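Protein (superoxide dismutase) (Aquifex pyrophilus, PDB 1COJ) catalyses the iron-dependent dismutation of superoxide to hydrogen peroxide and dioxygen, removing a toxic radical from the cell. Local coordinates at residues 2-14 against 28-40. Numbering follows the deposited sequence.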
ATOM      1  N   VAL A   2      -9.312  -1.850 -28.432  1.00 45.83           N
ATOM      2  CA  VAL A   2      -8.399  -2.022 -27.271  1.00 44.85           C
ATOM      3  C   VAL A   2      -7.723  -3.395 -27.337  1.00 44.31           C
ATOM      4  O   VAL A   2      -8.139  -4.258 -28.110  1.00 44.48           O
ATOM      5  CB  VAL A   2      -9.187  -1.879 -25.970  1.00 43.76           C
ATOM      6  N   HIS A   3      -6.650  -3.567 -26.569  1.00 42.81           N
ATOM      7  CA  HIS A   3      -5.934  -4.840 -26.517  1.00 40.65           C
ATOM      8  C   HIS A   3      -6.584  -5.710 -25.441  1.00 37.82           C
ATOM      9  O   HIS A   3      -6.306  -5.548 -24.253  1.00 38.27           O
ATOM     10  CB  HIS A   3      -4.447  -4.615 -26.196  1.00 42.68           C
ATOM     11  CG  HIS A   3      -3.710  -5.864 -25.798  1.00 45.92           C
ATOM     12  ND1 HIS A   3      -3.622  -6.978 -26.607  1.00 48.33           N
ATOM     13  CD2 HIS A   3      -3.027  -6.171 -24.665  1.00 47.23           C
ATOM     14  CE1 HIS A   3      -2.916  -7.914 -25.993  1.00 47.91           C
ATOM     15  NE2 HIS A   3      -2.547  -7.445 -24.814  1.00 47.48           N
ATOM     16  N   LYS A   4      -7.476  -6.602 -25.854  1.00 33.94           N
ATOM     17  CA  LYS A   4      -8.146  -7.482 -24.906  1.00 31.50           C
ATOM     18  C   LYS A   4      -7.441  -8.827 -24.766  1.00 28.54           C
ATOM     19  O   LYS A   4      -6.637  -9.220 -25.615  1.00 27.53           O
ATOM     20  CB  LYS A   4      -9.607  -7.688 -25.303  1.00 33.38           C
ATOM     21  CG  LYS A   4     -10.465  -6.456 -25.132  1.00 36.80           C
ATOM     22  CD  LYS A   4     -11.893  -6.746 -25.533  1.00 40.60           C
ATOM     23  CE  LYS A   4     -12.754  -5.507 -25.421  1.00 43.15           C
ATOM     24  NZ  LYS A   4     -14.136  -5.769 -25.920  1.00 48.73           N
ATOM     25  N   LEU A   5      -7.726  -9.506 -23.663  1.00 22.95           N
ATOM     26  CA  LEU A   5      -7.150 -10.804 -23.367  1.00 20.33           C
ATOM     27  C   LEU A   5      -8.266 -11.831 -23.218  1.00 18.11           C
ATOM     28  O   LEU A   5      -9.434 -11.479 -23.059  1.00 17.34           O
ATOM     29  CB  LEU A   5      -6.357 -10.740 -22.055  1.00 20.43           C
ATOM     30  CG  LEU A   5      -4.867 -10.378 -22.025  1.00 23.05           C
ATOM     31  CD1 LEU A   5      -4.555  -9.196 -22.911  1.00 27.48           C
ATOM     32  CD2 LEU A   5      -4.449 -10.092 -20.589  1.00 21.85           C
ATOM     33  N   GLU A   6      -7.906 -13.100 -23.327  1.00 17.71           N
ATOM     34  CA  GLU A   6      -8.853 -14.186 -23.146  1.00 19.33           C
ATOM     35  C   GLU A   6      -8.127 -15.222 -22.310  1.00 16.34           C
ATOM     36  O   GLU A   6      -6.906 -15.377 -22.428  1.00 17.27           O
ATOM     37  CB  GLU A   6      -9.329 -14.771 -24.481  1.00 23.50           C
ATOM     38  CG  GLU A   6     -10.327 -13.880 -25.239  1.00 30.76           C
ATOM     39  CD  GLU A   6     -11.585 -13.514 -24.436  1.00 35.60           C
ATOM     40  OE1 GLU A   6     -12.220 -12.492 -24.778  1.00 38.41           O
ATOM     41  OE2 GLU A   6     -11.951 -14.236 -23.479  1.00 35.16           O
ATOM     42  N   PRO A   7      -8.851 -15.907 -21.412  1.00 15.15           N
ATOM     43  CA  PRO A   7      -8.224 -16.919 -20.561  1.00 14.83           C
ATOM     44  C   PRO A   7      -7.618 -18.069 -21.359  1.00 15.33           C
ATOM     45  O   PRO A   7      -8.045 -18.357 -22.480  1.00 14.50           O
ATOM     46  CB  PRO A   7      -9.382 -17.377 -19.669  1.00 13.55           C
ATOM     47  CG  PRO A   7     -10.581 -17.174 -20.531  1.00 16.41           C
ATOM     48  CD  PRO A   7     -10.304 -15.837 -21.166  1.00 14.96           C
ATOM     49  N   LYS A   8      -6.587 -18.690 -20.798  1.00 13.84           N
ATOM     50  CA  LYS A   8      -5.934 -19.815 -21.446  1.00 14.27           C
ATOM     51  C   LYS A   8      -6.376 -21.084 -20.736  1.00 15.40           C
ATOM     52  O   LYS A   8      -5.696 -21.573 -19.831  1.00 15.09           O
ATOM     53  CB  LYS A   8      -4.418 -19.652 -21.384  1.00 15.60           C
ATOM     54  CG  LYS A   8      -3.937 -18.380 -22.051  1.00 17.33           C
ATOM     55  CD  LYS A   8      -2.432 -18.299 -22.082  1.00 21.64           C
ATOM     56  CE  LYS A   8      -1.993 -17.014 -22.749  1.00 24.10           C
ATOM     57  NZ  LYS A   8      -0.520 -16.983 -22.919  1.00 34.33           N
ATOM     58  N   ASP A   9      -7.522 -21.614 -21.156  1.00 14.39           N
ATOM     59  CA  ASP A   9      -8.088 -22.822 -20.562  1.00 15.02           C
ATOM     60  C   ASP A   9      -7.160 -24.020 -20.558  1.00 15.02           C
ATOM     61  O   ASP A   9      -7.185 -24.821 -19.631  1.00 16.60           O
ATOM     62  CB  ASP A   9      -9.407 -23.195 -21.239  1.00 15.99           C
ATOM     63  CG  ASP A   9     -10.538 -22.277 -20.843  1.00 17.18           C
ATOM     64  OD1 ASP A   9     -11.053 -22.410 -19.713  1.00 19.71           O
ATOM     65  OD2 ASP A   9     -10.902 -21.413 -21.656  1.00 18.55           O
ATOM     66  N   HIS A  10      -6.292 -24.113 -21.559  1.00 13.67           N
ATOM     67  CA  HIS A  10      -5.366 -25.231 -21.652  1.00 15.12           C
ATOM     68  C   HIS A  10      -4.348 -25.281 -20.507  1.00 16.86           C
ATOM     69  O   HIS A  10      -3.605 -26.251 -20.380  1.00 17.92           O
ATOM     70  CB  HIS A  10      -4.637 -25.212 -23.000  1.00 16.11           C
ATOM     71  CG  HIS A  10      -3.591 -24.147 -23.120  1.00 16.00           C
ATOM     72  ND1 HIS A  10      -3.833 -22.905 -23.659  1.00 17.58           N
ATOM     73  CD2 HIS A  10      -2.268 -24.159 -22.797  1.00 17.47           C
ATOM     74  CE1 HIS A  10      -2.722 -22.198 -23.669  1.00 17.77           C
ATOM     75  NE2 HIS A  10      -1.757 -22.934 -23.151  1.00 19.06           N
ATOM     76  N   LEU A  11      -4.311 -24.227 -19.700  1.00 15.03           N
ATOM     77  CA  LEU A  11      -3.388 -24.129 -18.570  1.00 15.84           C
ATOM     78  C   LEU A  11      -3.944 -24.716 -17.272  1.00 14.41           C
ATOM     79  O   LEU A  11      -3.212 -24.853 -16.294  1.00 15.74           O
ATOM     80  CB  LEU A  11      -3.032 -22.656 -18.335  1.00 16.68           C
ATOM     81  CG  LEU A  11      -1.652 -22.111 -18.708  1.00 19.00           C
ATOM     82  CD1 LEU A  11      -1.106 -22.754 -19.958  1.00 17.32           C
ATOM     83  CD2 LEU A  11      -1.743 -20.601 -18.858  1.00 19.18           C
ATOM     84  N   LYS A  12      -5.237 -25.034 -17.252  1.00 12.89           N
ATOM     85  CA  LYS A  12      -5.883 -25.570 -16.053  1.00 13.50           C
ATOM     86  C   LYS A  12      -5.344 -26.936 -15.614  1.00 15.91           C
ATOM     87  O   LYS A  12      -5.471 -27.927 -16.337  1.00 17.16           O
ATOM     88  CB  LYS A  12      -7.391 -25.660 -16.273  1.00 12.47           C
ATOM     89  CG  LYS A  12      -8.189 -25.939 -15.018  1.00 13.01           C
ATOM     90  CD  LYS A  12      -9.663 -25.973 -15.351  1.00 17.41           C
ATOM     91  CE  LYS A  12     -10.509 -26.251 -14.129  1.00 18.56           C
ATOM     92  NZ  LYS A  12     -11.937 -26.352 -14.519  1.00 18.34           N
ATOM     93  N   PRO A  13      -4.750 -27.005 -14.409  1.00 17.00           N
ATOM     94  CA  PRO A  13      -4.186 -28.239 -13.852  1.00 18.75           C
ATOM     95  C   PRO A  13      -5.309 -29.146 -13.359  1.00 18.67           C
ATOM     96  O   PRO A  13      -6.395 -28.672 -13.010  1.00 17.20           O
ATOM     97  CB  PRO A  13      -3.355 -27.739 -12.661  1.00 17.34           C
ATOM     98  CG  PRO A  13      -3.205 -26.263 -12.890  1.00 19.41           C
ATOM     99  CD  PRO A  13      -4.515 -25.879 -13.492  1.00 18.93           C
ATOM    100  N   GLN A  14      -5.038 -30.443 -13.307  1.00 19.62           N
ATOM    101  CA  GLN A  14      -6.027 -31.402 -12.844  1.00 19.85           C
ATOM    102  C   GLN A  14      -5.329 -32.611 -12.238  1.00 16.51           C
ATOM    103  O   GLN A  14      -4.257 -33.014 -12.684  1.00 15.01           O
ATOM    104  CB  GLN A  14      -6.919 -31.847 -14.004  1.00 24.75           C
ATOM    105  CG  GLN A  14      -8.412 -31.811 -13.695  1.00 34.99           C
ATOM    106  CD  GLN A  14      -8.915 -30.407 -13.388  1.00 39.08           C
ATOM    107  OE1 GLN A  14      -8.903 -29.967 -12.241  1.00 42.19           O
ATOM    108  NE2 GLN A  14      -9.336 -29.696 -14.419  1.00 44.61           N
ATOM    109  N   PHE A  28      -9.170 -21.135 -10.683  1.00 12.86           N
ATOM    110  CA  PHE A  28      -9.045 -20.954 -12.123  1.00 13.05           C
ATOM    111  C   PHE A  28     -10.275 -20.315 -12.764  1.00 12.55           C
ATOM    112  O   PHE A  28     -10.168 -19.310 -13.467  1.00 12.34           O
ATOM    113  CB  PHE A  28      -8.758 -22.298 -12.801  1.00 12.39           C
ATOM    114  CG  PHE A  28      -8.296 -22.171 -14.224  1.00 11.97           C
ATOM    115  CD1 PHE A  28      -6.938 -22.098 -14.522  1.00 11.33           C
ATOM    116  CD2 PHE A  28      -9.218 -22.109 -15.267  1.00 11.29           C
ATOM    117  CE1 PHE A  28      -6.498 -21.962 -15.842  1.00 12.15           C
ATOM    118  CE2 PHE A  28      -8.791 -21.973 -16.587  1.00 12.26           C
ATOM    119  CZ  PHE A  28      -7.428 -21.899 -16.877  1.00 11.40           C
ATOM    120  N   GLU A  29     -11.441 -20.893 -12.500  1.00 12.37           N
ATOM    121  CA  GLU A  29     -12.694 -20.426 -13.077  1.00 12.20           C
ATOM    122  C   GLU A  29     -13.242 -19.100 -12.565  1.00 11.13           C
ATOM    123  O   GLU A  29     -13.858 -18.358 -13.326  1.00 12.76           O
ATOM    124  CB  GLU A  29     -13.770 -21.509 -12.946  1.00 12.22           C
ATOM    125  CG  GLU A  29     -13.418 -22.835 -13.609  1.00 14.69           C
ATOM    126  CD  GLU A  29     -13.206 -22.722 -15.112  1.00 16.09           C
ATOM    127  OE1 GLU A  29     -13.800 -21.822 -15.747  1.00 17.34           O
ATOM    128  OE2 GLU A  29     -12.449 -23.547 -15.661  1.00 17.04           O
ATOM    129  N   ALA A  30     -13.047 -18.798 -11.286  1.00 11.29           N
ATOM    130  CA  ALA A  30     -13.571 -17.553 -10.740  1.00 11.91           C
ATOM    131  C   ALA A  30     -12.540 -16.438 -10.613  1.00 12.63           C
ATOM    132  O   ALA A  30     -12.713 -15.358 -11.182  1.00 13.85           O
ATOM    133  CB  ALA A  30     -14.250 -17.800  -9.398  1.00 10.26           C
ATOM    134  N   HIS A  31     -11.472 -16.701  -9.868  1.00 11.36           N
ATOM    135  CA  HIS A  31     -10.431 -15.706  -9.648  1.00 12.08           C
ATOM    136  C   HIS A  31      -9.639 -15.337 -10.883  1.00 11.20           C
ATOM    137  O   HIS A  31      -9.667 -14.189 -11.317  1.00 12.96           O
ATOM    138  CB  HIS A  31      -9.504 -16.159  -8.526  1.00 10.63           C
ATOM    139  CG  HIS A  31     -10.198 -16.299  -7.206  1.00 12.46           C
ATOM    140  ND1 HIS A  31     -10.721 -15.212  -6.535  1.00 11.05           N
ATOM    141  CD2 HIS A  31     -10.516 -17.386  -6.467  1.00 12.54           C
ATOM    142  CE1 HIS A  31     -11.333 -15.627  -5.437  1.00 12.95           C
ATOM    143  NE2 HIS A  31     -11.226 -16.938  -5.370  1.00 12.39           N
ATOM    144  N   TYR A  32      -8.942 -16.309 -11.459  1.00 11.25           N
ATOM    145  CA  TYR A  32      -8.145 -16.065 -12.654  1.00  9.74           C
ATOM    146  C   TYR A  32      -8.954 -15.416 -13.785  1.00  9.71           C
ATOM    147  O   TYR A  32      -8.579 -14.361 -14.308  1.00  8.49           O
ATOM    148  CB  TYR A  32      -7.503 -17.375 -13.120  1.00  8.46           C
ATOM    149  CG  TYR A  32      -6.988 -17.360 -14.542  1.00  9.14           C
ATOM    150  CD1 TYR A  32      -6.069 -16.401 -14.969  1.00  7.48           C
ATOM    151  CD2 TYR A  32      -7.436 -18.301 -15.468  1.00  7.42           C
ATOM    152  CE1 TYR A  32      -5.609 -16.383 -16.297  1.00  9.58           C
ATOM    153  CE2 TYR A  32      -6.990 -18.294 -16.783  1.00  9.30           C
ATOM    154  CZ  TYR A  32      -6.079 -17.338 -17.196  1.00 10.07           C
ATOM    155  OH  TYR A  32      -5.648 -17.348 -18.500  1.00  8.88           O
ATOM    156  N   LYS A  33     -10.078 -16.028 -14.137  1.00  8.75           N
ATOM    157  CA  LYS A  33     -10.910 -15.498 -15.201  1.00  8.87           C
ATOM    158  C   LYS A  33     -11.506 -14.139 -14.854  1.00  9.24           C
ATOM    159  O   LYS A  33     -11.784 -13.331 -15.747  1.00  8.48           O
ATOM    160  CB  LYS A  33     -11.983 -16.513 -15.590  1.00  9.93           C
ATOM    161  CG  LYS A  33     -11.384 -17.771 -16.199  1.00  9.75           C
ATOM    162  CD  LYS A  33     -12.430 -18.681 -16.810  1.00 12.27           C
ATOM    163  CE  LYS A  33     -11.762 -19.849 -17.517  1.00 13.20           C
ATOM    164  NZ  LYS A  33     -12.762 -20.704 -18.211  1.00 13.57           N
ATOM    165  N   GLY A  34     -11.636 -13.864 -13.558  1.00  9.69           N
ATOM    166  CA  GLY A  34     -12.169 -12.589 -13.110  1.00  9.18           C
ATOM    167  C   GLY A  34     -11.198 -11.461 -13.410  1.00 10.54           C
ATOM    168  O   GLY A  34     -11.613 -10.350 -13.757  1.00 10.48           O
ATOM    169  N   TYR A  35      -9.903 -11.749 -13.285  1.00 10.04           N
ATOM    170  CA  TYR A  35      -8.863 -10.761 -13.564  1.00  8.46           C
ATOM    171  C   TYR A  35      -8.826 -10.459 -15.055  1.00  9.68           C
ATOM    172  O   TYR A  35      -8.587  -9.320 -15.458  1.00  9.43           O
ATOM    173  CB  TYR A  35      -7.490 -11.258 -13.102  1.00  9.14           C
ATOM    174  CG  TYR A  35      -7.401 -11.485 -11.613  1.00  9.58           C
ATOM    175  CD1 TYR A  35      -7.782 -10.489 -10.714  1.00 11.15           C
ATOM    176  CD2 TYR A  35      -6.961 -12.702 -11.099  1.00  9.87           C
ATOM    177  CE1 TYR A  35      -7.733 -10.702  -9.335  1.00 11.16           C
ATOM    178  CE2 TYR A  35      -6.908 -12.925  -9.721  1.00 12.19           C
ATOM    179  CZ  TYR A  35      -7.294 -11.919  -8.847  1.00 12.67           C
ATOM    180  OH  TYR A  35      -7.221 -12.116  -7.483  1.00 16.36           O
ATOM    181  N   VAL A  36      -9.055 -11.483 -15.873  1.00  9.60           N
ATOM    182  CA  VAL A  36      -9.064 -11.314 -17.324  1.00 10.31           C
ATOM    183  C   VAL A  36     -10.227 -10.399 -17.721  1.00 11.32           C
ATOM    184  O   VAL A  36     -10.048  -9.435 -18.475  1.00 12.09           O
ATOM    185  CB  VAL A  36      -9.182 -12.686 -18.056  1.00  9.98           C
ATOM    186  CG1 VAL A  36      -9.356 -12.481 -19.561  1.00  8.42           C
ATOM    187  CG2 VAL A  36      -7.942 -13.537 -17.779  1.00  8.62           C
ATOM    188  N   ALA A  37     -11.400 -10.672 -17.156  1.00 10.50           N
ATOM    189  CA  ALA A  37     -12.592  -9.884 -17.445  1.00 12.54           C
ATOM    190  C   ALA A  37     -12.428  -8.418 -17.045  1.00 12.07           C
ATOM    191  O   ALA A  37     -12.769  -7.514 -17.812  1.00 12.31           O
ATOM    192  CB  ALA A  37     -13.799 -10.491 -16.746  1.00 10.89           C
ATOM    193  N   LYS A  38     -11.912  -8.179 -15.847  1.00 11.21           N
ATOM    194  CA  LYS A  38     -11.722  -6.815 -15.371  1.00 10.56           C
ATOM    195  C   LYS A  38     -10.646  -6.055 -16.135  1.00 10.66           C
ATOM    196  O   LYS A  38     -10.786  -4.851 -16.379  1.00 10.47           O
ATOM    197  CB  LYS A  38     -11.456  -6.803 -13.868  1.00 10.32           C
ATOM    198  CG  LYS A  38     -12.726  -6.903 -13.050  1.00 12.74           C
ATOM    199  CD  LYS A  38     -13.632  -5.718 -13.332  1.00 11.81           C
ATOM    200  CE  LYS A  38     -14.932  -5.834 -12.579  1.00 13.36           C
ATOM    201  NZ  LYS A  38     -15.715  -4.585 -12.717  1.00 13.36           N
ATOM    202  N   TYR A  39      -9.589  -6.756 -16.534  1.00 11.09           N
ATOM    203  CA  TYR A  39      -8.522  -6.130 -17.304  1.00 12.46           C
ATOM    204  C   TYR A  39      -9.130  -5.616 -18.607  1.00 13.07           C
ATOM    205  O   TYR A  39      -8.861  -4.491 -19.031  1.00 11.89           O
ATOM    206  CB  TYR A  39      -7.405  -7.135 -17.606  1.00 12.24           C
ATOM    207  CG  TYR A  39      -6.355  -6.618 -18.565  1.00 13.19           C
ATOM    208  CD1 TYR A  39      -5.275  -5.858 -18.114  1.00 12.88           C
ATOM    209  CD2 TYR A  39      -6.450  -6.875 -19.934  1.00 13.85           C
ATOM    210  CE1 TYR A  39      -4.322  -5.368 -19.000  1.00 13.01           C
ATOM    211  CE2 TYR A  39      -5.506  -6.390 -20.826  1.00 13.63           C
ATOM    212  CZ  TYR A  39      -4.446  -5.635 -20.356  1.00 15.11           C
ATOM    213  OH  TYR A  39      -3.521  -5.138 -21.250  1.00 19.42           O
ATOM    214  N   ASN A  40      -9.992  -6.432 -19.208  1.00 11.81           N
ATOM    215  CA  ASN A  40     -10.648  -6.071 -20.459  1.00 11.34           C
ATOM    216  C   ASN A  40     -11.536  -4.839 -20.317  1.00 10.31           C
ATOM    217  O   ASN A  40     -11.539  -3.970 -21.191  1.00 12.25           O
ATOM    218  CB  ASN A  40     -11.438  -7.258 -21.015  1.00 10.11           C
ATOM    219  CG  ASN A  40     -10.536  -8.330 -21.614  1.00 13.29           C
ATOM    220  OD1 ASN A  40      -9.334  -8.132 -21.780  1.00 13.25           O
ATOM    221  ND2 ASN A  40     -11.111  -9.477 -21.925  1.00 13.21           N
TER
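Lys12 and Phe28 form the tightly packed end of this contact, where the N-terminal arm of an iron superoxide dismutase lies along the first helix of its alpha-hairpin domain. The arm runs antiparallel to helix 21-47. Lys12 CB sits over the face of the Phe28 ring, 3.7 Å from its centroid and 8° off the normal. Tyr32 CD2 covers the opposite face. Lys8 O and Asp9 OD1 lie at the ring edge, in plane, and Phe85 of helix 63-86 meets the ring edge-to-face. An alanine in place of Phe28 would probably open a gap between Lys12 and Tyr32 and leave the Lys12 chain without a ring face to lie on. Next to this ring, Lys8 N donates to Tyr32 OH at 2.8 Å. The same hydroxyl hydrogen-bonds Glu82, beside the iron ligand His81. Pro7 packs against Tyr32, Lys33 and Val36, with its CD 3.8 Å from Val36 CG1.

The solvent side is polar. Lys12 CG lies anti to the backbone N (chi1 -169°), which lays the extended chain across the Phe28 ring. Its NZ has its stronger salt bridge with Glu25 and also reaches Glu29 OE2 on the anti side, tilted out of the carboxylate plane. Lys33 NZ bridges Glu29 OE1 and Asp9 OD1, and the aspartate oxygen accepts through its syn lone pair. This probably offsets the repulsion between the two carboxylates.

Toward the chain start, Leu5 CD2 makes an off-centre CH-pi contact with Tyr39. Beside it, Asn40 OD1 accepts from Leu5 N at 2.8 Å, and Asn40 ND2 donates to Leu5 O, also at 2.8 Å and nearly straight at 174°.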